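Cysteine synthase (Fusobacterium nucleatum subsp. nucleatum, PDB 5Z5C) probably makes cysteine or releases hydrogen sulfide from it, as a pyridoxal 5'-phosphate-dependent enzyme of the cysteine synthase family. Local coordinates at residues Asp181-Gly186 and Val296-Phe301; Pro211-Asn216 and Val251-Asp256. All coordinates share one frame; numbering follows the deposited sequence.

Contact 1 (Asp181-Gly186 and Val296-Phe301); sequences DGFVAG and VIVTVF
D181-G186 and V296-F301 pair in parallel within the four-stranded parallel sheet of a pyridoxal-phosphate-dependent enzyme, on the strand that leads into the cofactor pocket at G186. The bridges are G182 with I297 and F183 with V298. V298 N gives a bond to G182 O at 2.9 Å. V298 O in turn accepts V184 N at 3.2 Å. At the start of the paired stretch, V296 O takes two donors, D181 N at 2.8 Å and G182 N at 3.1 Å. The carboxylate of D181 closes this end. Its OD2 accepts V296 N at 2.7 Å through the anti lone pair, and the bond is nearly straight. Both backbone polar groups of V296 are thus held by D181 and G182. The F183 ring has CG anti to the backbone N (chi1 174°), which carries it forward along the partner chain. Its CD1 packs against V298 CB. Farther on, V300 CG1 meets the ring edge near its plane, 4.0 Å from CE1. I297 lies on the other face of the sheet, where its CD1 packs over the backbone of G182, 3.8 Å from the G182 N atom. T299 continues the bonding beyond the two bridges. With its hydroxyl anti to the backbone N (chi1 -171°), OG1 donates to V184 O at 2.6 Å, from a position tilted out of the carbonyl plane. The contact is almost wholly buried. Helix 275-288 covers V184, I297 and T299, and its N280 bonds to both G186 N and V300 O. Helix 191-196 packs on F183 and A185. Strand 210-214 bonds to the far edge of 182-186, while F37 bonds to the backbone of I297 and T299.

Contact 2 (Pro211-Asn216 and Val251-Asp256); sequences PLEPLN and VVSVDD
L212 and V252 form the apolar centre, on one face of a parallel strand pair. L212 CB lies 3.6 Å from V252 CG2. In L212, CG anti to the backbone N (chi1 175°) directs CD1 along the strand pair to V254 CG2, 3.7 Å away. Beneath this packing, P211 O accepts V252 N, V252 O accepts E213 N, and E213 O accepts V254 N. L215 N then bonds to V254 O at 2.9 Å from well above the carbonyl plane, where the chain is leaving the strand. On the opposite face, the E213 carboxylate lies against V251 CG1, with OE2 3.3 Å away. The same OE2 receives a weak bond from S253 OG. The other oxygen, OE1, accepts S221 N of helix 219-222. L215 CD1 covers S253 CB at 3.8 Å. At the far polar edge, N216 OD1 accepts D256 N at 2.9 Å, in the first turn of helix 256-263. The N216 amide and the D256 carboxylate are turned 39° apart. D255 is the N-cap of this helix, with OD1 bonded to G257 N, and D256 OD1 forms a salt bridge with R230. Helix 275-288 packs on L212 and V254, and helix 219-222 touches P211 and V251. Strand 182-186 runs beside 210-214, and its V184 side chain touches both L212 and V252.

Contacts 1 and 2 are the two ends of one parallel sheet, in the order 252-254, 210-214, 182-186, 297-298. Their centres are 14 Å apart. Strands 182-186 and 210-214 join them, with L212 N 3.0 Å from A185 O, a probable hydrogen bond. V184 CG1 packs on V252 CG2 at 3.7 Å, and helix 275-288 lies against both contacts. Along the chain, contact 2 is nested inside the loop that contact 1 closes. Contact 1 touches the cofactor through G186, just before the glycine-rich turn that includes the ligand-binding G188 and G190. The side chains of V300 in contact 1 and L212 in contact 2 are about 7 Å and 8 Å from the cofactor.

Contact 1 (Asp181-Gly186 and Val296-Phe301)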
loop_
_atom_site.group_PDB
_atom_site.type_symbol
_atom_site.label_atom_id
_atom_site.label_comp_id
_atom_site.label_asym_id
_atom_site.label_seq_id
_atom_site.Cartn_x
_atom_site.Cartn_y
_atom_site.Cartn_z
ATOM N N ASP B 181 -8.577 15.096 -23.117
ATOM C CA ASP B 181 -9.633 14.772 -24.092
ATOM C C ASP B 181 -10.663 13.849 -23.494
ATOM O O ASP B 181 -11.824 13.845 -23.886
ATOM C CB ASP B 181 -9.000 14.163 -25.348
ATOM C CG ASP B 181 -8.084 15.140 -26.045
ATOM O OD1 ASP B 181 -8.518 16.242 -26.341
ATOM O OD2 ASP B 181 -6.906 14.811 -26.262
ATOM N N GLY B 182 -10.247 13.057 -22.515
ATOM C CA GLY B 182 -11.188 12.212 -21.819
ATOM C C GLY B 182 -10.666 11.547 -20.547
ATOM O O GLY B 182 -9.462 11.485 -20.289
ATOM N N PHE B 183 -11.618 11.018 -19.798
ATOM C CA PHE B 183 -11.399 10.308 -18.555
ATOM C C PHE B 183 -12.422 9.161 -18.483
ATOM O O PHE B 183 -13.593 9.384 -18.800
ATOM C CB PHE B 183 -11.623 11.246 -17.359
ATOM C CG PHE B 183 -11.563 10.549 -16.024
ATOM C CD1 PHE B 183 -10.335 10.403 -15.354
ATOM C CD2 PHE B 183 -12.682 9.984 -15.481
ATOM C CE1 PHE B 183 -10.253 9.723 -14.152
ATOM C CE2 PHE B 183 -12.617 9.323 -14.279
ATOM C CZ PHE B 183 -11.401 9.190 -13.620
ATOM N N VAL B 184 -11.993 7.995 -17.984
ATOM C CA VAL B 184 -12.822 6.811 -17.794
ATOM C C VAL B 184 -12.592 6.300 -16.373
ATOM O O VAL B 184 -11.428 6.300 -15.891
ATOM C CB VAL B 184 -12.392 5.691 -18.799
ATOM C CG1 VAL B 184 -13.230 4.435 -18.604
ATOM C CG2 VAL B 184 -12.485 6.187 -20.237
ATOM N N ALA B 185 -13.668 5.877 -15.708
ATOM C CA ALA B 185 -13.570 5.165 -14.444
ATOM C C ALA B 185 -14.752 4.230 -14.216
ATOM O O ALA B 185 -15.922 4.634 -14.373
ATOM C CB ALA B 185 -13.486 6.145 -13.266
ATOM N N GLY B 186 -14.430 2.998 -13.791
ATOM C CA GLY B 186 -15.418 2.056 -13.281
ATOM C C GLY B 186 -16.248 2.683 -12.160
ATOM O O GLY B 186 -15.740 3.490 -11.367
ATOM N N VAL B 296 -5.636 12.534 -25.427
ATOM C CA VAL B 296 -5.074 12.467 -24.092
ATOM C C VAL B 296 -6.159 11.993 -23.140
ATOM O O VAL B 296 -7.188 12.653 -22.904
ATOM C CB VAL B 296 -4.496 13.838 -23.662
ATOM C CG1 VAL B 296 -4.071 13.859 -22.174
ATOM C CG2 VAL B 296 -3.301 14.185 -24.581
ATOM N N ILE B 297 -5.968 10.776 -22.659
ATOM C CA ILE B 297 -6.990 10.089 -21.857
ATOM C C ILE B 297 -6.386 9.741 -20.489
ATOM O O ILE B 297 -5.250 9.254 -20.395
ATOM C CB ILE B 297 -7.467 8.808 -22.544
ATOM C CG1 ILE B 297 -7.837 9.061 -24.013
ATOM C CG2 ILE B 297 -8.595 8.170 -21.743
ATOM C CD1 ILE B 297 -9.077 9.878 -24.190
ATOM N N VAL B 298 -7.139 10.046 -19.438
ATOM C CA VAL B 298 -6.745 9.815 -18.037
ATOM C C VAL B 298 -7.626 8.749 -17.402
ATOM O O VAL B 298 -8.833 8.676 -17.648
ATOM C CB VAL B 298 -6.853 11.101 -17.221
ATOM C CG1 VAL B 298 -6.313 10.870 -15.811
ATOM C CG2 VAL B 298 -6.062 12.188 -17.900
ATOM N N THR B 299 -7.027 7.906 -16.581
ATOM C CA THR B 299 -7.830 7.090 -15.709
ATOM C C THR B 299 -7.179 6.949 -14.302
ATOM O O THR B 299 -6.261 7.683 -13.992
ATOM C CB THR B 299 -8.160 5.771 -16.398
ATOM O OG1 THR B 299 -9.109 5.067 -15.616
ATOM C CG2 THR B 299 -6.903 4.923 -16.677
ATOM N N VAL B 300 -7.702 6.053 -13.485
ATOM C CA VAL B 300 -7.166 5.756 -12.166
ATOM C C VAL B 300 -7.025 4.251 -11.953
ATOM O O VAL B 300 -7.772 3.456 -12.525
ATOM C CB VAL B 300 -8.022 6.362 -11.005
ATOM C CG1 VAL B 300 -8.255 7.861 -11.212
ATOM C CG2 VAL B 300 -9.343 5.627 -10.870
ATOM N N PHE B 301 -6.029 3.893 -11.156
ATOM C CA PHE B 301 -5.845 2.574 -10.635
ATOM C C PHE B 301 -6.247 2.618 -9.166
ATOM O O PHE B 301 -5.504 3.107 -8.330
ATOM C CB PHE B 301 -4.361 2.168 -10.736
ATOM C CG PHE B 301 -3.819 1.964 -12.157
ATOM C CD1 PHE B 301 -4.667 1.771 -13.244
ATOM C CD2 PHE B 301 -2.433 1.904 -12.375
ATOM C CE1 PHE B 301 -4.145 1.509 -14.520
ATOM C CE2 PHE B 301 -1.905 1.682 -13.637
ATOM C CZ PHE B 301 -2.781 1.486 -14.709
#

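Contact 2 (Pro211-Asn216 and Val251-Asp256)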
loop_
_atom_site.group_PDB
_atom_site.type_symbol
_atom_site.label_atom_id
_atom_site.label_comp_id
_atom_site.label_asym_id
_atom_site.label_seq_id
_atom_site.Cartn_x
_atom_site.Cartn_y
_atom_site.Cartn_z
ATOM N N PRO B 211 -18.345 6.642 -17.773
ATOM C CA PRO B 211 -18.352 5.689 -16.680
ATOM C C PRO B 211 -18.215 4.304 -17.238
ATOM O O PRO B 211 -18.615 4.042 -18.402
ATOM C CB PRO B 211 -19.717 5.906 -16.021
ATOM C CG PRO B 211 -20.609 6.325 -17.165
ATOM C CD PRO B 211 -19.717 7.060 -18.139
ATOM N N LEU B 212 -17.655 3.406 -16.429
ATOM C CA LEU B 212 -17.353 2.083 -16.901
ATOM C C LEU B 212 -18.124 1.059 -16.101
ATOM O O LEU B 212 -18.324 1.214 -14.905
ATOM C CB LEU B 212 -15.832 1.857 -16.867
ATOM C CG LEU B 212 -15.283 0.465 -17.219
ATOM C CD1 LEU B 212 -13.865 0.554 -17.716
ATOM C CD2 LEU B 212 -15.366 -0.491 -16.023
ATOM N N GLU B 213 -18.559 0.010 -16.785
ATOM C CA GLU B 213 -19.268 -1.110 -16.171
ATOM C C GLU B 213 -18.653 -2.395 -16.731
ATOM O O GLU B 213 -17.994 -2.342 -17.755
ATOM C CB GLU B 213 -20.786 -1.045 -16.515
ATOM C CG GLU B 213 -21.088 -1.455 -17.967
ATOM C CD GLU B 213 -22.487 -1.140 -18.491
ATOM O OE1 GLU B 213 -23.383 -0.828 -17.680
ATOM O OE2 GLU B 213 -22.691 -1.228 -19.721
ATOM N N PRO B 214 -18.865 -3.537 -16.080
ATOM C CA PRO B 214 -18.540 -4.826 -16.688
ATOM C C PRO B 214 -19.581 -5.263 -17.738
ATOM O O PRO B 214 -20.770 -5.197 -17.501
ATOM C CB PRO B 214 -18.568 -5.804 -15.513
ATOM C CG PRO B 214 -19.174 -5.082 -14.384
ATOM C CD PRO B 214 -19.510 -3.681 -14.782
ATOM N N LEU B 215 -19.117 -5.707 -18.895
ATOM C CA LEU B 215 -19.969 -6.325 -19.925
ATOM C C LEU B 215 -20.770 -7.538 -19.413
ATOM O O LEU B 215 -21.893 -7.779 -19.882
ATOM C CB LEU B 215 -19.083 -6.741 -21.085
ATOM C CG LEU B 215 -19.731 -7.103 -22.417
ATOM C CD1 LEU B 215 -20.576 -5.949 -22.947
ATOM C CD2 LEU B 215 -18.638 -7.469 -23.413
ATOM N N ASN B 216 -20.203 -8.259 -18.434
ATOM C CA ASN B 216 -20.848 -9.400 -17.738
ATOM C C ASN B 216 -22.003 -8.992 -16.805
ATOM O O ASN B 216 -22.770 -9.847 -16.405
ATOM C CB ASN B 216 -19.838 -10.197 -16.850
ATOM C CG ASN B 216 -18.452 -10.309 -17.463
ATOM O OD1 ASN B 216 -17.767 -9.299 -17.639
ATOM N ND2 ASN B 216 -18.037 -11.533 -17.799
ATOM N N VAL B 251 -21.422 5.242 -21.719
ATOM C CA VAL B 251 -20.986 4.082 -20.964
ATOM C C VAL B 251 -19.979 3.256 -21.747
ATOM O O VAL B 251 -20.191 2.990 -22.927
ATOM C CB VAL B 251 -22.208 3.189 -20.566
ATOM C CG1 VAL B 251 -21.774 1.903 -19.895
ATOM C CG2 VAL B 251 -23.157 3.961 -19.652
ATOM N N VAL B 252 -18.843 2.909 -21.124
ATOM C CA VAL B 252 -17.905 1.920 -21.715
ATOM C C VAL B 252 -18.026 0.603 -20.915
ATOM O O VAL B 252 -18.202 0.612 -19.675
ATOM C CB VAL B 252 -16.408 2.393 -21.792
ATOM C CG1 VAL B 252 -16.303 3.721 -22.536
ATOM C CG2 VAL B 252 -15.756 2.509 -20.439
ATOM N N SER B 253 -18.012 -0.511 -21.645
ATOM C CA SER B 253 -18.250 -1.839 -21.100
ATOM C C SER B 253 -17.016 -2.662 -21.333
ATOM O O SER B 253 -16.494 -2.645 -22.454
ATOM C CB SER B 253 -19.389 -2.507 -21.846
ATOM O OG SER B 253 -20.612 -1.850 -21.574
ATOM N N VAL B 254 -16.519 -3.340 -20.290
ATOM C CA VAL B 254 -15.330 -4.201 -20.434
ATOM C C VAL B 254 -15.626 -5.578 -19.856
ATOM O O VAL B 254 -16.254 -5.698 -18.791
ATOM C CB VAL B 254 -14.091 -3.606 -19.730
ATOM C CG1 VAL B 254 -12.870 -4.511 -19.876
ATOM C CG2 VAL B 254 -13.798 -2.199 -20.249
ATOM N N ASP B 255 -15.194 -6.620 -20.564
ATOM C CA ASP B 255 -15.396 -7.970 -20.072
ATOM C C ASP B 255 -14.393 -8.250 -18.928
ATOM O O ASP B 255 -13.202 -7.918 -19.047
ATOM C CB ASP B 255 -15.233 -9.004 -21.187
ATOM C CG ASP B 255 -15.460 -10.418 -20.685
ATOM O OD1 ASP B 255 -14.529 -11.008 -20.084
ATOM O OD2 ASP B 255 -16.571 -10.928 -20.840
ATOM N N ASP B 256 -14.867 -8.885 -17.856
ATOM C CA ASP B 256 -14.030 -9.095 -16.667
ATOM C C ASP B 256 -12.716 -9.893 -16.933
ATOM O O ASP B 256 -11.679 -9.623 -16.327
ATOM C CB ASP B 256 -14.853 -9.583 -15.473
ATOM C CG ASP B 256 -15.399 -11.000 -15.609
ATOM O OD1 ASP B 256 -15.111 -11.661 -16.592
ATOM O OD2 ASP B 256 -16.074 -11.460 -14.690
#